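Local coordinates for putative lipoprotein (Clostridium perfringens ATCC 13124, PDB 4R7R), which is of unknown function but, as a putative lipoprotein, is probably attached to the bacterial membrane through a lipid, at residues I25-M30 against P118-V123; N31-V36 against P65-Y70; V82-I85 against I91-Y94. All coordinates share one frame; numbering follows the deposited sequence.

In the fold
All three contacts belong to one antiparallel sheet, and their chemistry follows their place in the fold: helix-sheet packing, strand pairing and surface loops. Contacts 1 and 3 are buried. Contact 1 packs helix 116-125 against strand 24-29 through apolar side chains, whereas contact 3 joins two neighbouring strands by backbone hydrogen bonds and adds a polar pair on the face that carries Tyr94. Contact 2 lies at the surface, where two loops meet through a lysine and a tyrosine with little area buried. It borders both of the others: Lys67 bonds to the carbonyl of Met30 in contact 1, and Leu69 and Tyr70 pair with Ile85 of contact 3. Cys120 of contact 1 packs against Ile85 of contact 3.

Contact 1 of 3, residues I25-M30 against P118-V123; sequences IRLLDM and PFCQYV
Leu27 carries this contact, meeting Cys120 and Val123, with Phe119 at the margin, where a helix packs across one face of an antiparallel sheet. Strand 25-29 and helix 118-123 run almost perpendicular, at 92°, and their axes come no nearer than 9.7 Å. That separation leaves room for one layer of side chains, and Leu27 supplies most of the strand's share of this contact.

The shape of Leu27 explains its reach. CG stands anti to the carbonyl carbon, and from there CD1 continues extended away from CA (chi2 -170°), so this methyl travels furthest toward the helix. It settles against the branch point of Val123, with Leu27 CD1 3.5 Å from Val123 CB and 3.8 Å from each of the methyls CG1 and CG2. Backbone is met as well, since Leu27 CD1 lies 4.0 Å from Cys120 CA. The second methyl leans toward a different partner: between the two segments, Leu27 CD2 is nearest Cys120 SG, at 4.1 Å. Phe119 is approached obliquely and at longer range, Leu27 CD1 being 4.5 Å from Phe119 CE2. Leucine, cysteine, valine and phenylalanine thus meet here through apolar surfaces.

Neighbouring elements close the layer. Ile72 of strand 70-75 and Val36 of strand 35-37 also touch Leu27, and Ile45 of helix 45-52 packs against both Ile25 and Phe119.

Within the helix, Val123 and Phe119, one turn apart, also pack on each other. Val123 N donates to Phe119 O, and Val123 CG2 lies over one face of the Phe119 ring, 3.5 Å above its plane and displaced toward the rim.

Contact 2 of 3, residues N31-V36 against P65-Y70; sequences NIYSEV and PNKPLY
Lys67 reaches from the loop before strand 70-75 toward Tyr33, in the turn that joins strands 24-29 and 35-37, and the two side chains approach from opposite directions. CB of Lys67 points toward the turn but stays 5.3 Å from Tyr33 OH. CG takes the position between the backbone N and the carbonyl carbon (chi1 70°) and is still 5.2 Å from Tyr33 OH; the rest of the chain is extended, a course that carries it straight out to the turn. CD is the first atom to touch, 3.9 Å from Tyr33 OH. CE passes the same hydroxyl at 4.4 Å. The tip, NZ, comes to the edge of the phenol near the ring plane, 3.7 Å from OH and 4.0 Å from CE2 of Tyr33. It also lies 4.5 Å from Asn31 CA, at the start of the turn.

The stronger partner of the ammonium is elsewhere: NZ hydrogen-bonds to the backbone carbonyl of Met30, immediately before Asn31. A backbone bond between Leu69 and Met30 joins the same two loops, and Leu69 and Tyr70 together face Ile85 in a classic beta bulge. Tyr33 also touches a crystal neighbour, which may influence its pose. The lysine is thus positioned by a carbonyl, and the tyrosine adds contact along its edge without a hydrogen bond to the lysine, which implies a weak, probably adjustable surface association.

Contact 3 of 3, residues V82-I85 against I91-Y94; sequences VIDI and ITLY
The beta hairpin of strands 80-85 and 90-95 sits near the centre of the sheet, and Val82 with Tyr94 and Asp84 with Thr92 form its hydrogen-bonded pairs here. Each pair has two backbone bonds: Val82 N to Tyr94 O measures 2.8 Å, Asp84 N to Thr92 O 2.9 Å.

Tyr94 adds a polar cluster to this regular frame. With chi1 at 55°, its ring lies alongside Val82, whose CB stands over one face, 4.1 Å from the centroid, in a CH-pi contact. The hydroxyl then reaches diagonally to the next pair and donates to Asp84 OD2, 2.8 Å from Tyr94 OH, on the syn side but 27° out of the carboxylate plane. Lys71 of strand 70-75 pairs with Asp84 OD1 and bonds to Tyr94 OH, so it would probably favour the negative charge of this buried carboxylate.

On the other face stand the pairs Ile83-Leu93 and Ile85-Ile91: Ile83 CG1 meets Leu93 CG at 4.0 Å, Ile83 CG2 meets Ile91 CD1 at 3.7 Å, and Ile85 CD1 meets Ile91 CG2. One mixed face, and one hydrophobic face packed on helices 9-17 and 116-125, reflect the two-residue alternation of an antiparallel beta hairpin.

Contact 1 of 3, residues I25-M30 against P118-V123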
loop_
_atom_site.group_PDB
_atom_site.type_symbol
_atom_site.label_atom_id
_atom_site.label_comp_id
_atom_site.label_asym_id
_atom_site.label_seq_id
_atom_site.Cartn_x
_atom_site.Cartn_y
_atom_site.Cartn_z
ATOM N N ILE A 25 1.251 11.337 1.432
ATOM C CA ILE A 25 1.359 10.059 2.109
ATOM C C ILE A 25 1.734 10.239 3.568
ATOM O O ILE A 25 2.572 11.055 3.913
ATOM C CB ILE A 25 2.383 9.144 1.432
ATOM C CG1 ILE A 25 1.961 8.844 -0.006
ATOM C CG2 ILE A 25 2.505 7.848 2.200
ATOM C CD1 ILE A 25 3.034 8.113 -0.793
ATOM N N ARG A 26 1.072 9.473 4.422
ATOM C CA ARG A 26 1.402 9.433 5.826
ATOM C C ARG A 26 1.782 8.028 6.193
ATOM O O ARG A 26 1.072 7.097 5.849
ATOM C CB ARG A 26 0.228 9.882 6.671
ATOM C CG ARG A 26 0.432 11.212 7.297
ATOM C CD ARG A 26 -0.846 11.681 7.957
ATOM N NE ARG A 26 -2.022 11.527 7.099
ATOM C CZ ARG A 26 -3.061 10.753 7.396
ATOM N NH1 ARG A 26 -3.070 10.056 8.531
ATOM N NH2 ARG A 26 -4.093 10.679 6.564
ATOM N N LEU A 27 2.914 7.880 6.870
ATOM C CA LEU A 27 3.358 6.588 7.362
ATOM C C LEU A 27 3.141 6.487 8.870
ATOM O O LEU A 27 3.481 7.408 9.620
ATOM C CB LEU A 27 4.834 6.362 7.039
ATOM C CG LEU A 27 5.270 6.270 5.581
ATOM C CD1 LEU A 27 6.714 5.802 5.504
ATOM C CD2 LEU A 27 4.369 5.315 4.834
ATOM N N LEU A 28 2.576 5.363 9.302
ATOM C CA LEU A 28 2.419 5.064 10.719
ATOM C C LEU A 28 3.190 3.792 11.119
ATOM O O LEU A 28 2.953 2.719 10.557
ATOM C CB LEU A 28 0.935 4.908 11.058
ATOM C CG LEU A 28 0.624 4.625 12.528
ATOM C CD1 LEU A 28 0.975 5.841 13.349
ATOM C CD2 LEU A 28 -0.832 4.254 12.708
ATOM N N ASP A 29 4.101 3.918 12.088
ATOM C CA ASP A 29 4.810 2.768 12.666
ATOM C C ASP A 29 3.864 2.030 13.631
ATOM O O ASP A 29 3.403 2.609 14.612
ATOM C CB ASP A 29 6.094 3.247 13.376
ATOM C CG ASP A 29 7.034 2.101 13.798
ATOM O OD1 ASP A 29 6.547 1.058 14.282
ATOM O OD2 ASP A 29 8.279 2.254 13.670
HETATM N N MSE A 30 3.566 0.763 13.354
HETATM C CA MSE A 30 2.579 0.032 14.158
HETATM C C MSE A 30 3.138 -0.532 15.467
HETATM O O MSE A 30 2.409 -1.134 16.248
HETATM C CB MSE A 30 1.959 -1.107 13.339
HETATM C CG MSE A 30 1.005 -0.638 12.251
HETATM SE SE MSE A 30 -0.283 0.653 12.921
HETATM C CE MSE A 30 -1.655 -0.610 13.508
ATOM N N PRO A 118 10.902 -2.124 2.976
ATOM C CA PRO A 118 12.166 -1.384 3.126
ATOM C C PRO A 118 12.009 0.103 2.822
ATOM O O PRO A 118 12.792 0.916 3.330
ATOM C CB PRO A 118 13.099 -2.056 2.113
ATOM C CG PRO A 118 12.194 -2.669 1.112
ATOM C CD PRO A 118 10.962 -3.094 1.866
ATOM N N PHE A 119 11.009 0.459 2.023
ATOM C CA PHE A 119 10.665 1.860 1.807
ATOM C C PHE A 119 10.250 2.562 3.113
ATOM O O PHE A 119 10.674 3.693 3.385
ATOM C CB PHE A 119 9.528 2.003 0.780
ATOM C CG PHE A 119 9.061 3.420 0.610
ATOM C CD1 PHE A 119 9.777 4.305 -0.202
ATOM C CD2 PHE A 119 7.935 3.886 1.289
ATOM C CE1 PHE A 119 9.378 5.618 -0.343
ATOM C CE2 PHE A 119 7.523 5.201 1.157
ATOM C CZ PHE A 119 8.251 6.073 0.336
ATOM N N CYS A 120 9.408 1.904 3.909
ATOM C CA CYS A 120 8.925 2.511 5.136
ATOM C C CYS A 120 10.053 2.712 6.143
ATOM O O CYS A 120 10.107 3.747 6.813
ATOM C CB CYS A 120 7.806 1.669 5.744
ATOM S SG CYS A 120 6.258 1.730 4.776
ATOM N N GLN A 121 10.967 1.744 6.237
ATOM C CA GLN A 121 12.085 1.857 7.181
ATOM C C GLN A 121 12.975 3.010 6.768
ATOM O O GLN A 121 13.504 3.730 7.607
ATOM C CB GLN A 121 12.890 0.559 7.256
ATOM C CG GLN A 121 12.204 -0.542 8.059
ATOM C CD GLN A 121 13.024 -1.817 8.158
ATOM O OE1 GLN A 121 14.225 -1.781 8.458
ATOM N NE2 GLN A 121 12.380 -2.957 7.905
ATOM N N TYR A 122 13.097 3.194 5.457
ATOM C CA TYR A 122 13.909 4.255 4.884
ATOM C C TYR A 122 13.339 5.655 5.165
ATOM O O TYR A 122 14.098 6.569 5.514
ATOM C CB TYR A 122 14.062 4.028 3.376
ATOM C CG TYR A 122 14.300 5.282 2.577
ATOM C CD1 TYR A 122 15.555 5.873 2.518
ATOM C CD2 TYR A 122 13.263 5.874 1.871
ATOM C CE1 TYR A 122 15.763 7.026 1.784
ATOM C CE2 TYR A 122 13.460 7.022 1.137
ATOM C CZ TYR A 122 14.707 7.593 1.091
ATOM O OH TYR A 122 14.874 8.748 0.349
ATOM N N VAL A 123 12.024 5.838 5.020
ATOM C CA VAL A 123 11.432 7.151 5.282
ATOM C C VAL A 123 11.648 7.558 6.734
ATOM O O VAL A 123 12.022 8.697 7.017
ATOM C CB VAL A 123 9.929 7.195 4.986
ATOM C CG1 VAL A 123 9.336 8.496 5.521
ATOM C CG2 VAL A 123 9.674 7.058 3.497
#

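Contact 2 of 3, residues N31-V36 against P65-Y70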
loop_
_atom_site.group_PDB
_atom_site.type_symbol
_atom_site.label_atom_id
_atom_site.label_comp_id
_atom_site.label_asym_id
_atom_site.label_seq_id
_atom_site.Cartn_x
_atom_site.Cartn_y
_atom_site.Cartn_z
ATOM N N ASN A 31 4.425 -0.325 15.713
ATOM C CA ASN A 31 5.050 -0.799 16.940
ATOM C C ASN A 31 5.130 0.322 17.982
ATOM O O ASN A 31 5.020 0.077 19.181
ATOM C CB ASN A 31 6.438 -1.367 16.629
ATOM C CG ASN A 31 7.237 -1.698 17.879
ATOM O OD1 ASN A 31 7.807 -0.808 18.516
ATOM N ND2 ASN A 31 7.301 -2.985 18.228
ATOM N N ILE A 32 5.289 1.554 17.498
ATOM C CA ILE A 32 5.527 2.737 18.325
ATOM C C ILE A 32 4.379 3.744 18.198
ATOM O O ILE A 32 4.154 4.581 19.080
ATOM C CB ILE A 32 6.859 3.409 17.921
ATOM C CG1 ILE A 32 7.990 2.376 17.931
ATOM C CG2 ILE A 32 7.185 4.588 18.827
ATOM C CD1 ILE A 32 9.372 2.946 17.649
ATOM N N TYR A 33 3.665 3.642 17.081
ATOM C CA TYR A 33 2.521 4.494 16.760
ATOM C C TYR A 33 2.954 5.943 16.581
ATOM O O TYR A 33 2.208 6.888 16.842
ATOM C CB TYR A 33 1.416 4.323 17.811
ATOM C CG TYR A 33 0.745 2.980 17.640
ATOM C CD1 TYR A 33 -0.345 2.829 16.774
ATOM C CD2 TYR A 33 1.242 1.844 18.281
ATOM C CE1 TYR A 33 -0.948 1.589 16.584
ATOM C CE2 TYR A 33 0.654 0.598 18.090
ATOM C CZ TYR A 33 -0.446 0.477 17.247
ATOM O OH TYR A 33 -1.040 -0.759 17.064
ATOM N N SER A 34 4.177 6.083 16.087
ATOM C CA SER A 34 4.694 7.352 15.613
ATOM C C SER A 34 4.386 7.523 14.124
ATOM O O SER A 34 4.375 6.552 13.358
ATOM C CB SER A 34 6.197 7.437 15.868
ATOM O OG SER A 34 6.854 6.287 15.358
ATOM N N GLU A 35 4.160 8.767 13.724
ATOM C CA GLU A 35 3.680 9.100 12.389
ATOM C C GLU A 35 4.680 10.000 11.636
ATOM O O GLU A 35 5.292 10.878 12.247
ATOM C CB GLU A 35 2.326 9.787 12.519
ATOM C CG GLU A 35 1.453 9.746 11.294
ATOM C CD GLU A 35 0.039 10.197 11.597
ATOM O OE1 GLU A 35 -0.791 10.228 10.658
ATOM O OE2 GLU A 35 -0.241 10.510 12.778
ATOM N N VAL A 36 4.868 9.782 10.330
ATOM C CA VAL A 36 5.709 10.687 9.524
ATOM C C VAL A 36 5.075 11.061 8.195
ATOM O O VAL A 36 4.290 10.301 7.638
ATOM C CB VAL A 36 7.110 10.098 9.203
ATOM C CG1 VAL A 36 7.947 10.005 10.432
ATOM C CG2 VAL A 36 7.001 8.747 8.514
ATOM N N PRO A 65 -1.569 -11.826 10.474
ATOM C CA PRO A 65 -0.922 -11.601 11.769
ATOM C C PRO A 65 -1.602 -10.444 12.471
ATOM O O PRO A 65 -2.169 -9.584 11.797
ATOM C CB PRO A 65 0.524 -11.265 11.397
ATOM C CG PRO A 65 0.449 -10.777 9.984
ATOM C CD PRO A 65 -0.663 -11.551 9.345
ATOM N N ASN A 66 -1.543 -10.425 13.796
ATOM C CA ASN A 66 -2.325 -9.486 14.589
ATOM C C ASN A 66 -2.252 -8.035 14.113
ATOM O O ASN A 66 -3.210 -7.301 14.248
ATOM C CB ASN A 66 -1.896 -9.565 16.052
ATOM C CG ASN A 66 -3.064 -9.417 17.001
ATOM O OD1 ASN A 66 -3.506 -8.307 17.288
ATOM N ND2 ASN A 66 -3.576 -10.540 17.492
ATOM N N LYS A 67 -1.132 -7.613 13.541
ATOM C CA LYS A 67 -1.083 -6.257 13.004
ATOM C C LYS A 67 0.024 -6.055 11.980
ATOM O O LYS A 67 1.076 -6.698 12.046
ATOM C CB LYS A 67 -0.938 -5.231 14.140
ATOM C CG LYS A 67 0.403 -5.202 14.853
ATOM C CD LYS A 67 0.339 -4.247 16.038
ATOM C CE LYS A 67 1.598 -4.295 16.888
ATOM N NZ LYS A 67 1.516 -3.304 18.005
ATOM N N PRO A 68 -0.217 -5.148 11.025
ATOM C CA PRO A 68 0.814 -4.751 10.072
ATOM C C PRO A 68 2.063 -4.244 10.770
ATOM O O PRO A 68 2.040 -3.933 11.964
ATOM C CB PRO A 68 0.149 -3.614 9.281
ATOM C CG PRO A 68 -0.953 -3.133 10.169
ATOM C CD PRO A 68 -1.445 -4.360 10.850
ATOM N N LEU A 69 3.150 -4.169 10.018
ATOM C CA LEU A 69 4.342 -3.508 10.487
ATOM C C LEU A 69 4.129 -1.997 10.378
ATOM O O LEU A 69 4.452 -1.226 11.289
ATOM C CB LEU A 69 5.551 -3.967 9.669
ATOM C CG LEU A 69 5.830 -5.473 9.794
ATOM C CD1 LEU A 69 7.038 -5.860 8.967
ATOM C CD2 LEU A 69 6.006 -5.917 11.259
ATOM N N TYR A 70 3.559 -1.587 9.253
ATOM C CA TYR A 70 3.361 -0.184 8.952
ATOM C C TYR A 70 2.014 0.035 8.289
ATOM O O TYR A 70 1.442 -0.881 7.669
ATOM C CB TYR A 70 4.442 0.349 8.007
ATOM C CG TYR A 70 5.864 0.239 8.494
ATOM C CD1 TYR A 70 6.370 1.127 9.447
ATOM C CD2 TYR A 70 6.715 -0.727 7.975
ATOM C CE1 TYR A 70 7.686 1.038 9.883
ATOM C CE2 TYR A 70 8.037 -0.814 8.398
ATOM C CZ TYR A 70 8.513 0.068 9.353
ATOM O OH TYR A 70 9.815 -0.035 9.775
#

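Contact 3 of 3, residues V82-I85 against I91-Y94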
loop_
_atom_site.group_PDB
_atom_site.type_symbol
_atom_site.label_atom_id
_atom_site.label_comp_id
_atom_site.label_asym_id
_atom_site.label_seq_id
_atom_site.Cartn_x
_atom_site.Cartn_y
_atom_site.Cartn_z
ATOM N N VAL A 82 -5.744 3.145 2.154
ATOM C CA VAL A 82 -4.861 2.618 3.166
ATOM C C VAL A 82 -4.111 1.432 2.585
ATOM O O VAL A 82 -4.690 0.599 1.892
ATOM C CB VAL A 82 -5.654 2.201 4.442
ATOM C CG1 VAL A 82 -4.770 1.492 5.422
ATOM C CG2 VAL A 82 -6.296 3.420 5.093
ATOM N N ILE A 83 -2.804 1.376 2.838
ATOM C CA ILE A 83 -2.041 0.171 2.550
ATOM C C ILE A 83 -1.427 -0.353 3.851
ATOM O O ILE A 83 -0.663 0.360 4.522
ATOM C CB ILE A 83 -0.920 0.411 1.521
ATOM C CG1 ILE A 83 -1.452 1.140 0.290
ATOM C CG2 ILE A 83 -0.270 -0.917 1.117
ATOM C CD1 ILE A 83 -0.367 1.524 -0.697
ATOM N N ASP A 84 -1.766 -1.586 4.219
ATOM C CA ASP A 84 -1.159 -2.185 5.397
ATOM C C ASP A 84 0.076 -2.978 4.963
ATOM O O ASP A 84 0.002 -3.764 4.018
ATOM C CB ASP A 84 -2.161 -3.077 6.141
ATOM C CG ASP A 84 -3.289 -2.278 6.806
ATOM O OD1 ASP A 84 -3.053 -1.104 7.181
ATOM O OD2 ASP A 84 -4.412 -2.823 6.969
ATOM N N ILE A 85 1.210 -2.765 5.631
ATOM C CA ILE A 85 2.438 -3.478 5.275
ATOM C C ILE A 85 2.758 -4.628 6.246
ATOM O O ILE A 85 2.979 -4.402 7.441
ATOM C CB ILE A 85 3.639 -2.504 5.232
ATOM C CG1 ILE A 85 3.305 -1.275 4.372
ATOM C CG2 ILE A 85 4.889 -3.215 4.747
ATOM C CD1 ILE A 85 2.851 -1.637 2.984
ATOM N N ILE A 91 1.022 -7.199 1.354
ATOM C CA ILE A 91 0.359 -5.952 1.720
ATOM C C ILE A 91 -1.148 -6.096 1.495
ATOM O O ILE A 91 -1.588 -7.006 0.791
ATOM C CB ILE A 91 0.877 -4.745 0.900
ATOM C CG1 ILE A 91 0.356 -4.810 -0.530
ATOM C CG2 ILE A 91 2.404 -4.666 0.888
ATOM C CD1 ILE A 91 0.570 -3.532 -1.289
ATOM N N THR A 92 -1.935 -5.219 2.117
ATOM C CA THR A 92 -3.355 -5.117 1.811
ATOM C C THR A 92 -3.642 -3.668 1.453
ATOM O O THR A 92 -2.897 -2.765 1.845
ATOM C CB THR A 92 -4.277 -5.546 2.976
ATOM O OG1 THR A 92 -4.096 -4.670 4.098
ATOM C CG2 THR A 92 -4.022 -7.002 3.377
ATOM N N LEU A 93 -4.727 -3.453 0.719
ATOM C CA LEU A 93 -5.021 -2.158 0.137
ATOM C C LEU A 93 -6.537 -1.988 0.074
ATOM O O LEU A 93 -7.260 -2.877 -0.431
ATOM C CB LEU A 93 -4.387 -2.046 -1.261
ATOM C CG LEU A 93 -4.279 -0.673 -1.946
ATOM C CD1 LEU A 93 -3.234 -0.729 -3.058
ATOM C CD2 LEU A 93 -5.622 -0.204 -2.509
ATOM N N TYR A 94 -7.020 -0.851 0.580
ATOM C CA TYR A 94 -8.454 -0.633 0.686
ATOM C C TYR A 94 -8.772 0.837 0.953
ATOM O O TYR A 94 -7.903 1.580 1.440
ATOM C CB TYR A 94 -9.040 -1.530 1.783
ATOM C CG TYR A 94 -8.390 -1.403 3.145
ATOM C CD1 TYR A 94 -8.940 -0.580 4.119
ATOM C CD2 TYR A 94 -7.236 -2.124 3.467
ATOM C CE1 TYR A 94 -8.357 -0.460 5.378
ATOM C CE2 TYR A 94 -6.652 -2.021 4.712
ATOM C CZ TYR A 94 -7.214 -1.189 5.671
ATOM O OH TYR A 94 -6.642 -1.079 6.924
HETATM O O HOH W 1 -5.094 -5.153 6.796
#